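Local structure of exodeoxyribonuclease III (Neisseria meningitidis, 2JC4) at residues A126-E129 / F130-E134; Q174-Q177 / N178-L182; G205-Q209 / R210-L214; L236-R239 / A240-R243. The protein probably removes nucleotides from the 3' ends of double-stranded DNA as a metal-dependent exonuclease of the AP endonuclease/ExoA family. One frame throughout, in Å; residues are numbered along the deposited sequence.

Contact 1. Residues A126-E129 / F130-E134; sequences ALTE and FVRDE
Leu127 and Val131 meet one helical turn apart because their first torsions aim both side chains to the same flank: Leu127 sends CG anti to its own backbone nitrogen (chi1 177°), while Val131 turns CG2 back over the preceding turn, its other methyl CG1 taking the anti place. The two side chains lie side by side and point the same way, with Leu127 CD1 3.8 Å from Val131 CG2. That same methyl rests on the backbone, Val131 CG2 lying 3.4 Å from Leu127 O. Arg132 leaves the helix extended and then bends at chi3 (-66°), which folds its guanidinium back over the turn before it. Thr128 O lies over one face of the Arg132 guanidinium. Arg132 NH2 is 3.8 Å from Thr128 CG2. Arg132 NH1 is 4.0 Å from Glu129 CG. The planes of the Glu129 carboxylate and the Arg132 guanidinium differ by only 21°, yet Glu129 OE2 stays 5.7 Å from Arg132 NH1. Beneath the side chains run the i to i+4 bonds of helix 115-135; the straightest joins Val131 N to Leu127 O at 2.9 Å. This helix is the crossover between the parallel strands 99-105 and 141-144. Leu127 packs on Val104 and Val131 on Leu143, while Phe130 stacks with His77. Apolar side chains (Leu127, Phe130, Val131) thus face the sheet, and Thr128 and the arginine shank lie by Leu182. On the exposed side Glu129 touches Arg132 through its CG; with the charged ends apart, any attraction is probably weak and through space.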
loop_
_atom_site.group_PDB
_atom_site.type_symbol
_atom_site.label_atom_id
_atom_site.label_comp_id
_atom_site.label_asym_id
_atom_site.label_seq_id
_atom_site.Cartn_x
_atom_site.Cartn_y
_atom_site.Cartn_z
ATOM N N ALA A 126 -0.177 -15.639 -6.097
ATOM C CA ALA A 126 -1.625 -15.647 -5.835
ATOM C C ALA A 126 -2.223 -14.245 -6.052
ATOM O O ALA A 126 -3.329 -14.097 -6.572
ATOM C CB ALA A 126 -1.935 -16.168 -4.434
ATOM N N LEU A 127 -1.493 -13.214 -5.656
ATOM C CA LEU A 127 -1.988 -11.864 -5.872
ATOM C C LEU A 127 -2.138 -11.565 -7.368
ATOM O O LEU A 127 -3.126 -10.981 -7.790
ATOM C CB LEU A 127 -1.031 -10.848 -5.229
ATOM C CG LEU A 127 -1.394 -9.382 -5.440
ATOM C CD1 LEU A 127 -2.760 -9.057 -4.741
ATOM C CD2 LEU A 127 -0.295 -8.479 -4.933
ATOM N N THR A 128 -1.130 -11.934 -8.146
ATOM C CA THR A 128 -1.133 -11.688 -9.593
ATOM C C THR A 128 -2.400 -12.277 -10.241
ATOM O O THR A 128 -3.057 -11.636 -11.075
ATOM C CB THR A 128 0.158 -12.272 -10.235
ATOM O OG1 THR A 128 1.283 -11.745 -9.523
ATOM C CG2 THR A 128 0.288 -11.814 -11.661
ATOM N N GLU A 129 -2.742 -13.483 -9.823
ATOM C CA GLU A 129 -3.922 -14.185 -10.355
ATOM C C GLU A 129 -5.216 -13.428 -10.013
ATOM O O GLU A 129 -6.105 -13.234 -10.847
ATOM C CB GLU A 129 -3.944 -15.620 -9.795
ATOM C CG GLU A 129 -4.358 -16.636 -10.810
ATOM C CD GLU A 129 -4.588 -17.998 -10.179
ATOM O OE1 GLU A 129 -5.761 -18.318 -9.878
ATOM O OE2 GLU A 129 -3.590 -18.710 -9.955
ATOM N N PHE A 130 -5.328 -12.982 -8.784
ATOM C CA PHE A 130 -6.527 -12.273 -8.365
ATOM C C PHE A 130 -6.651 -10.955 -9.114
ATOM O O PHE A 130 -7.731 -10.623 -9.634
ATOM C CB PHE A 130 -6.439 -11.989 -6.869
ATOM C CG PHE A 130 -7.536 -11.111 -6.345
ATOM C CD1 PHE A 130 -8.871 -11.531 -6.393
ATOM C CD2 PHE A 130 -7.231 -9.899 -5.736
ATOM C CE1 PHE A 130 -9.897 -10.742 -5.878
ATOM C CE2 PHE A 130 -8.268 -9.080 -5.219
ATOM C CZ PHE A 130 -9.592 -9.523 -5.264
ATOM N N VAL A 131 -5.556 -10.196 -9.135
ATOM C CA VAL A 131 -5.542 -8.873 -9.808
ATOM C C VAL A 131 -5.864 -9.046 -11.306
ATOM O O VAL A 131 -6.705 -8.315 -11.863
ATOM C CB VAL A 131 -4.234 -8.056 -9.554
ATOM C CG1 VAL A 131 -4.303 -6.713 -10.322
ATOM C CG2 VAL A 131 -4.047 -7.755 -8.060
ATOM N N ARG A 132 -5.234 -10.011 -11.962
ATOM C CA ARG A 132 -5.518 -10.278 -13.390
ATOM C C ARG A 132 -7.054 -10.475 -13.673
ATOM O O ARG A 132 -7.638 -9.933 -14.652
ATOM C CB ARG A 132 -4.779 -11.538 -13.811
ATOM C CG ARG A 132 -4.938 -11.854 -15.351
ATOM C CD ARG A 132 -4.266 -13.199 -15.745
ATOM N NE ARG A 132 -2.820 -13.153 -15.583
ATOM C CZ ARG A 132 -2.110 -13.939 -14.769
ATOM N NH1 ARG A 132 -2.707 -14.874 -14.024
ATOM N NH2 ARG A 132 -0.781 -13.798 -14.711
ATOM N N ASP A 133 -7.686 -11.255 -12.807
ATOM C CA ASP A 133 -9.104 -11.547 -12.890
ATOM C C ASP A 133 -9.938 -10.301 -12.628
ATOM O O ASP A 133 -10.895 -9.999 -13.393
ATOM C CB ASP A 133 -9.435 -12.655 -11.881
ATOM C CG ASP A 133 -10.921 -12.972 -11.792
ATOM O OD1 ASP A 133 -11.562 -13.187 -12.835
ATOM O OD2 ASP A 133 -11.446 -13.011 -10.657
ATOM N N GLU A 134 -9.571 -9.556 -11.583
ATOM C CA GLU A 134 -10.284 -8.330 -11.225
ATOM C C GLU A 134 -10.234 -7.321 -12.368
ATOM O O GLU A 134 -11.237 -6.667 -12.666
ATOM C CB GLU A 134 -9.722 -7.716 -9.931
ATOM C CG GLU A 134 -10.024 -8.496 -8.660
ATOM C CD GLU A 134 -11.429 -8.240 -8.173
ATOM O OE1 GLU A 134 -11.775 -7.073 -7.963
ATOM O OE2 GLU A 134 -12.190 -9.201 -8.021
#

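Contact 2. Residues Q174-Q177 / N178-L182; sequences QWFQ and NLLDL
Gln174 and Asn178 form the first of two side-chain hydrogen bonds that each span four residues. Gln174 NE2 donates a hydrogen bond to Asn178 OD1 at 2.9 Å; the acceptor lies in the plane of the glutamine amide, but the donor approaches OD1 from above the asparagine carbonyl plane, the two amides being turned 37° apart. Gln177 NE2 repeats the pattern with Asp181 OD1 at 2.8 Å and an N-H...O angle of 169°, again in its own amide plane and above that of the carboxylate. Both glutamines bend at chi2 (60° in Gln177), which curls the amide forward to the next turn. A water ties the two pairs together, accepting from Gln174 NE2 at 3.2 Å and donating to Asp181 OD2 at 2.6 Å. Gln174 NE2 thus makes two bonds, which helps to hold the rotation of its amide. Backbone bonds run beneath: Asp181 N reaches Gln177 O at 2.8 Å, whereas Leu179 N is held weakly by both Trp175 O and Phe176 O. Apolar contact lies on another flank, where Leu180 CD1 approaches the Phe176 ring obliquely, 3.7 Å from Phe176 CE2, and also touches the amide oxygen of Gln177. Phe176, Leu179 and Leu180 all pack on Leu220 of strand 217-221, while Trp175 meets Phe117 of helix 115-135. The arrangement is that of an amphipathic alpha-helix, its polar i to i+4 pairs lined along one side and its apolar residues laid against a sheet of the DNase I-like fold.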
loop_
_atom_site.group_PDB
_atom_site.type_symbol
_atom_site.label_atom_id
_atom_site.label_comp_id
_atom_site.label_asym_id
_atom_site.label_seq_id
_atom_site.Cartn_x
_atom_site.Cartn_y
_atom_site.Cartn_z
ATOM N N GLN A 174 11.226 -8.835 -10.324
ATOM C CA GLN A 174 10.419 -9.584 -11.294
ATOM C C GLN A 174 8.971 -9.791 -10.855
ATOM O O GLN A 174 8.066 -9.678 -11.688
ATOM C CB GLN A 174 11.051 -10.922 -11.670
ATOM C CG GLN A 174 10.354 -11.573 -12.926
ATOM C CD GLN A 174 10.309 -10.626 -14.138
ATOM O OE1 GLN A 174 11.348 -10.187 -14.666
ATOM N NE2 GLN A 174 9.106 -10.317 -14.589
ATOM N N TRP A 175 8.744 -10.060 -9.568
ATOM C CA TRP A 175 7.371 -10.178 -9.053
ATOM C C TRP A 175 6.611 -8.868 -9.193
ATOM O O TRP A 175 5.442 -8.883 -9.571
ATOM C CB TRP A 175 7.329 -10.662 -7.598
ATOM C CG TRP A 175 8.076 -11.952 -7.403
ATOM C CD1 TRP A 175 8.357 -12.905 -8.357
ATOM C CD2 TRP A 175 8.651 -12.428 -6.172
ATOM N NE1 TRP A 175 9.095 -13.927 -7.791
ATOM C CE2 TRP A 175 9.288 -13.653 -6.455
ATOM C CE3 TRP A 175 8.722 -11.909 -4.873
ATOM C CZ2 TRP A 175 9.968 -14.379 -5.478
ATOM C CZ3 TRP A 175 9.415 -12.628 -3.896
ATOM C CH2 TRP A 175 10.017 -13.852 -4.210
ATOM N N PHE A 176 7.280 -7.748 -8.953
ATOM C CA PHE A 176 6.668 -6.449 -9.143
ATOM C C PHE A 176 6.367 -6.233 -10.636
ATOM O O PHE A 176 5.280 -5.759 -11.002
ATOM C CB PHE A 176 7.562 -5.332 -8.569
ATOM C CG PHE A 176 6.966 -3.942 -8.714
ATOM C CD1 PHE A 176 5.952 -3.512 -7.848
ATOM C CD2 PHE A 176 7.391 -3.087 -9.725
ATOM C CE1 PHE A 176 5.396 -2.243 -7.979
ATOM C CE2 PHE A 176 6.828 -1.805 -9.853
ATOM C CZ PHE A 176 5.851 -1.391 -8.966
ATOM N N GLN A 177 7.310 -6.615 -11.492
ATOM C CA GLN A 177 7.104 -6.513 -12.944
ATOM C C GLN A 177 5.914 -7.362 -13.387
ATOM O O GLN A 177 5.146 -6.938 -14.272
ATOM C CB GLN A 177 8.399 -6.838 -13.728
ATOM C CG GLN A 177 8.338 -6.540 -15.262
ATOM C CD GLN A 177 8.063 -5.082 -15.567
ATOM O OE1 GLN A 177 8.771 -4.203 -15.075
ATOM N NE2 GLN A 177 7.026 -4.810 -16.351
ATOM N N ASN A 178 5.719 -8.522 -12.760
ATOM C CA ASN A 178 4.575 -9.367 -13.131
ATOM C C ASN A 178 3.218 -8.692 -12.923
ATOM O O ASN A 178 2.242 -8.981 -13.622
ATOM C CB ASN A 178 4.615 -10.702 -12.402
ATOM C CG ASN A 178 5.828 -11.531 -12.762
ATOM O OD1 ASN A 178 6.451 -11.299 -13.784
ATOM N ND2 ASN A 178 6.154 -12.532 -11.925
ATOM N N LEU A 179 3.137 -7.806 -11.940
ATOM C CA LEU A 179 1.930 -7.004 -11.715
ATOM C C LEU A 179 1.769 -5.920 -12.796
ATOM O O LEU A 179 0.717 -5.779 -13.373
ATOM C CB LEU A 179 1.971 -6.383 -10.308
ATOM C CG LEU A 179 1.885 -7.352 -9.125
ATOM C CD1 LEU A 179 2.156 -6.609 -7.801
ATOM C CD2 LEU A 179 0.518 -8.114 -9.080
ATOM N N LEU A 180 2.818 -5.145 -13.056
ATOM C CA LEU A 180 2.798 -4.191 -14.164
ATOM C C LEU A 180 2.380 -4.850 -15.505
ATOM O O LEU A 180 1.602 -4.247 -16.270
ATOM C CB LEU A 180 4.172 -3.525 -14.328
ATOM C CG LEU A 180 4.697 -2.711 -13.130
ATOM C CD1 LEU A 180 6.055 -2.096 -13.456
ATOM C CD2 LEU A 180 3.688 -1.634 -12.659
ATOM N N ASP A 181 2.926 -6.042 -15.776
ATOM C CA ASP A 181 2.645 -6.853 -16.994
ATOM C C ASP A 181 1.159 -7.269 -17.167
ATOM O O ASP A 181 0.699 -7.592 -18.285
ATOM C CB ASP A 181 3.515 -8.116 -16.981
ATOM C CG ASP A 181 4.985 -7.823 -17.229
ATOM O OD1 ASP A 181 5.320 -6.670 -17.601
ATOM O OD2 ASP A 181 5.804 -8.768 -17.042
ATOM N N LEU A 182 0.386 -7.185 -16.083
ATOM C CA LEU A 182 -1.079 -7.326 -16.199
ATOM C C LEU A 182 -1.740 -6.205 -17.012
ATOM O O LEU A 182 -2.879 -6.374 -17.486
ATOM C CB LEU A 182 -1.756 -7.408 -14.812
ATOM C CG LEU A 182 -1.227 -8.503 -13.898
ATOM C CD1 LEU A 182 -1.854 -8.419 -12.487
ATOM C CD2 LEU A 182 -1.384 -9.899 -14.512
HETATM O O HOH W 1 8.410 -8.920 -17.376
#

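Contact 3. Residues G205-Q209 / R210-L214; sequences GAMFQ and RKLGL
Gly205 and Ala206 both take positive phi (87° in Gly205), which probably sets Gly205 O where Arg210 can reach it. The chain then closes the short helix 207-210 in a Schellman motif. Lys211 takes positive phi (74°), and two bonds run back into the last turn: Leu212 N to Met207 O at 2.9 Å and Lys211 N to Phe208 O at 3.0 Å. Arg210 N reaches Ala206 O at 3.2 Å and makes a weak second bond to Met207 O. Arg210 bends at chi3 (68°) and folds its guanidinium back toward the start of the turn. Arg210 NH1 donates to Gly205 O at 2.7 Å, nearly straight and in the guanidinium plane. Met207 SD lies over one face of the group, 3.3 Å from Arg210 NH1. Bends at chi2 and chi3 carry Met207 CE to 3.5 Å from Leu212 CB, tighter than usual van der Waals contact. Phe208 points away and packs against Leu236 and Arg239 of helix 236-239. Arg210 thus closes the turn through side chain and main chain: the in-plane bond helps to hold the guanidinium plane, and the polarisable sulfur lies against the face of a group that probably carries positive charge.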
loop_
_atom_site.group_PDB
_atom_site.type_symbol
_atom_site.label_atom_id
_atom_site.label_comp_id
_atom_site.label_asym_id
_atom_site.label_seq_id
_atom_site.Cartn_x
_atom_site.Cartn_y
_atom_site.Cartn_z
ATOM N N GLY A 205 18.755 4.352 13.449
ATOM C CA GLY A 205 19.810 5.141 12.819
ATOM C C GLY A 205 19.324 6.485 12.297
ATOM O O GLY A 205 20.040 7.144 11.551
ATOM N N ALA A 206 18.124 6.882 12.695
ATOM C CA ALA A 206 17.535 8.158 12.274
ATOM C C ALA A 206 17.521 8.294 10.743
ATOM O O ALA A 206 17.875 9.338 10.229
ATOM C CB ALA A 206 18.340 9.318 12.886
ATOM N N MET A 207 17.131 7.247 10.020
ATOM C CA MET A 207 17.285 7.246 8.563
ATOM C C MET A 207 16.409 8.321 7.883
ATOM O O MET A 207 16.804 8.899 6.852
ATOM C CB MET A 207 16.967 5.850 7.997
ATOM C CG MET A 207 17.879 4.761 8.515
ATOM S SD MET A 207 19.615 5.089 8.175
ATOM C CE MET A 207 19.889 4.399 6.576
ATOM N N PHE A 208 15.232 8.588 8.445
ATOM C CA PHE A 208 14.378 9.646 7.863
ATOM C C PHE A 208 15.117 10.983 7.908
ATOM O O PHE A 208 15.178 11.710 6.910
ATOM C CB PHE A 208 13.037 9.821 8.599
ATOM C CG PHE A 208 12.214 10.992 8.068
ATOM C CD1 PHE A 208 11.655 10.941 6.786
ATOM C CD2 PHE A 208 12.010 12.128 8.843
ATOM C CE1 PHE A 208 10.899 12.019 6.273
ATOM C CE2 PHE A 208 11.283 13.223 8.346
ATOM C CZ PHE A 208 10.725 13.162 7.042
ATOM N N GLN A 209 15.708 11.296 9.064
ATOM C CA GLN A 209 16.448 12.576 9.190
ATOM C C GLN A 209 17.669 12.667 8.237
ATOM O O GLN A 209 18.120 13.762 7.873
ATOM C CB GLN A 209 16.859 12.772 10.649
ATOM C CG GLN A 209 15.700 13.142 11.617
ATOM C CD GLN A 209 14.894 11.948 12.116
ATOM O OE1 GLN A 209 15.237 10.797 11.873
ATOM N NE2 GLN A 209 13.802 12.226 12.806
ATOM N N ARG A 210 18.198 11.505 7.865
ATOM C CA ARG A 210 19.335 11.372 6.924
ATOM C C ARG A 210 18.912 11.250 5.439
ATOM O O ARG A 210 19.764 11.268 4.525
ATOM C CB ARG A 210 20.172 10.166 7.366
ATOM C CG ARG A 210 20.802 10.444 8.730
ATOM C CD ARG A 210 21.176 9.173 9.439
ATOM N NE ARG A 210 22.283 8.504 8.753
ATOM C CZ ARG A 210 22.670 7.240 8.977
ATOM N NH1 ARG A 210 22.031 6.468 9.858
ATOM N NH2 ARG A 210 23.723 6.763 8.329
ATOM N N LYS A 211 17.597 11.168 5.207
ATOM C CA LYS A 211 17.016 11.086 3.838
ATOM C C LYS A 211 17.228 9.703 3.177
ATOM O O LYS A 211 17.170 9.571 1.944
ATOM C CB LYS A 211 17.563 12.201 2.916
ATOM C CG LYS A 211 17.524 13.638 3.477
ATOM C CD LYS A 211 17.839 14.713 2.390
ATOM C CE LYS A 211 16.660 14.954 1.447
ATOM N NZ LYS A 211 15.522 15.659 2.090
ATOM N N LEU A 212 17.447 8.672 4.004
ATOM C CA LEU A 212 17.880 7.348 3.534
ATOM C C LEU A 212 16.737 6.328 3.682
ATOM O O LEU A 212 16.376 5.934 4.774
ATOM C CB LEU A 212 19.136 6.903 4.304
ATOM C CG LEU A 212 20.384 7.818 4.074
ATOM C CD1 LEU A 212 21.591 7.258 4.761
ATOM C CD2 LEU A 212 20.700 8.108 2.586
ATOM N N GLY A 213 16.162 5.916 2.566
ATOM C CA GLY A 213 14.973 5.059 2.612
ATOM C C GLY A 213 14.811 4.169 1.370
ATOM O O GLY A 213 15.708 4.085 0.510
ATOM N N LEU A 214 13.681 3.461 1.318
ATOM C CA LEU A 214 13.250 2.658 0.169
ATOM C C LEU A 214 11.886 3.182 -0.349
ATOM O O LEU A 214 11.042 3.641 0.429
ATOM C CB LEU A 214 13.124 1.184 0.541
ATOM C CG LEU A 214 14.315 0.537 1.287
ATOM C CD1 LEU A 214 13.902 -0.873 1.616
ATOM C CD2 LEU A 214 15.560 0.531 0.443
#

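Contact 4. Residues L236-R239 / A240-R243; sequences LETR and ALER
Ala240 N is shared by two carbonyls, Leu236 O at 2.9 Å and Glu237 O at 3.1 Å, both bonds weak through their strongly bent N-H...O angles. They mark the end of the short helix 236-239, which follows strand 229-234 at the edge of one sheet of the DNase I-like fold. A third bond, Leu241 N to Thr238 O at 3.3 Å, is straighter (162°) but weak through its length, and carries the turn into the loop. The side chain of Leu241 then lies back along the carbonyl end of the helix: Leu241 CG comes 3.3 Å from Thr238 O and 3.5 Å from Glu237 O. In the same way Ala240 CB rests 3.3 Å from Leu236 O. Arg239, bent at chi2 (53°), leads its guanidinium away, where NH2 bonds to Phe201 O and NE weakly to Asp246 O. Asp246 is a magnesium ligand in this protein, though its metal is absent here; Arg239 thus sits beside the metal-site loop. Thr238 OG1 is held by Asp235 just before the helix. A single water at the edge of the Arg239 guanidinium bridges two carbonyls, donating to Arg239 O at 2.9 Å and to Leu241 O at 3.1 Å.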
loop_
_atom_site.group_PDB
_atom_site.type_symbol
_atom_site.label_atom_id
_atom_site.label_comp_id
_atom_site.label_asym_id
_atom_site.label_seq_id
_atom_site.Cartn_x
_atom_site.Cartn_y
_atom_site.Cartn_z
ATOM N N LEU A 236 5.622 13.508 3.157
ATOM C CA LEU A 236 6.691 13.582 4.154
ATOM C C LEU A 236 6.399 14.479 5.367
ATOM O O LEU A 236 7.109 14.402 6.388
ATOM C CB LEU A 236 7.995 14.006 3.478
ATOM C CG LEU A 236 8.514 13.014 2.437
ATOM C CD1 LEU A 236 9.872 13.466 1.972
ATOM C CD2 LEU A 236 8.624 11.552 2.945
ATOM N N GLU A 237 5.404 15.364 5.255
ATOM C CA GLU A 237 4.955 16.134 6.436
ATOM C C GLU A 237 4.495 15.173 7.528
ATOM O O GLU A 237 4.883 15.302 8.697
ATOM C CB GLU A 237 3.802 17.085 6.070
ATOM C CG GLU A 237 4.235 18.140 5.058
ATOM C CD GLU A 237 3.105 19.042 4.627
ATOM O OE1 GLU A 237 2.243 19.381 5.484
ATOM O OE2 GLU A 237 3.108 19.412 3.428
ATOM N N THR A 238 3.703 14.189 7.137
ATOM C CA THR A 238 3.162 13.196 8.057
ATOM C C THR A 238 4.307 12.337 8.602
ATOM O O THR A 238 4.318 12.008 9.778
ATOM C CB THR A 238 2.081 12.332 7.384
ATOM O OG1 THR A 238 0.952 13.166 7.079
ATOM C CG2 THR A 238 1.581 11.211 8.312
ATOM N N ARG A 239 5.268 11.974 7.741
ATOM C CA ARG A 239 6.461 11.204 8.172
ATOM C C ARG A 239 7.384 12.014 9.125
ATOM O O ARG A 239 8.132 11.442 9.918
ATOM C CB ARG A 239 7.216 10.715 6.920
ATOM C CG ARG A 239 8.415 9.752 7.158
ATOM C CD ARG A 239 7.999 8.579 7.998
ATOM N NE ARG A 239 9.128 7.702 8.347
ATOM C CZ ARG A 239 9.929 7.882 9.392
ATOM N NH1 ARG A 239 9.825 8.982 10.169
ATOM N NH2 ARG A 239 10.879 6.970 9.629
ATOM N N ALA A 240 7.306 13.353 9.061
ATOM C CA ALA A 240 8.115 14.247 9.902
ATOM C C ALA A 240 7.496 14.522 11.258
ATOM O O ALA A 240 8.103 15.222 12.078
ATOM C CB ALA A 240 8.389 15.608 9.174
ATOM N N LEU A 241 6.308 13.980 11.529
ATOM C CA LEU A 241 5.638 14.218 12.826
ATOM C C LEU A 241 6.316 13.492 13.972
ATOM O O LEU A 241 7.103 12.566 13.754
ATOM C CB LEU A 241 4.181 13.767 12.774
ATOM C CG LEU A 241 3.294 14.461 11.731
ATOM C CD1 LEU A 241 1.921 13.737 11.653
ATOM C CD2 LEU A 241 3.136 16.016 11.983
ATOM N N GLU A 242 6.037 13.925 15.201
ATOM C CA GLU A 242 6.515 13.207 16.403
ATOM C C GLU A 242 5.823 11.849 16.415
ATOM O O GLU A 242 4.668 11.736 15.962
ATOM C CB GLU A 242 6.164 13.999 17.684
ATOM N N ARG A 243 6.543 10.828 16.881
ATOM C CA ARG A 243 6.057 9.456 16.893
ATOM C C ARG A 243 5.424 9.048 15.535
ATOM O O ARG A 243 4.247 8.711 15.485
ATOM C CB ARG A 243 5.043 9.266 18.039
HETATM O O HOH W 2 9.761 12.253 12.197
#

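The four contacts fall into two touching pairs. Contacts 1 and 2 lie on neighbouring helices, 115-135 and 170-180; Leu182, just past the second helix, packs on Val131, and Leu179 meets Thr128. Contacts 3 and 4 join helix 207-210 to helix 236-239, the Phe208 ring also reaching Ala240. The centres of contacts 1 and 4 are about 34 Å apart, on opposite sides of the chain's centre. Contact 1 is the most buried and contact 3 lies at the surface; contacts 2 and 4 are partly buried. Regular i to i+4 bonds run through contacts 1 and 2, whereas the helix ends of contacts 3 and 4 rely on capping, shared or weak bonds, supplemented by an arginine in one and a water in the other.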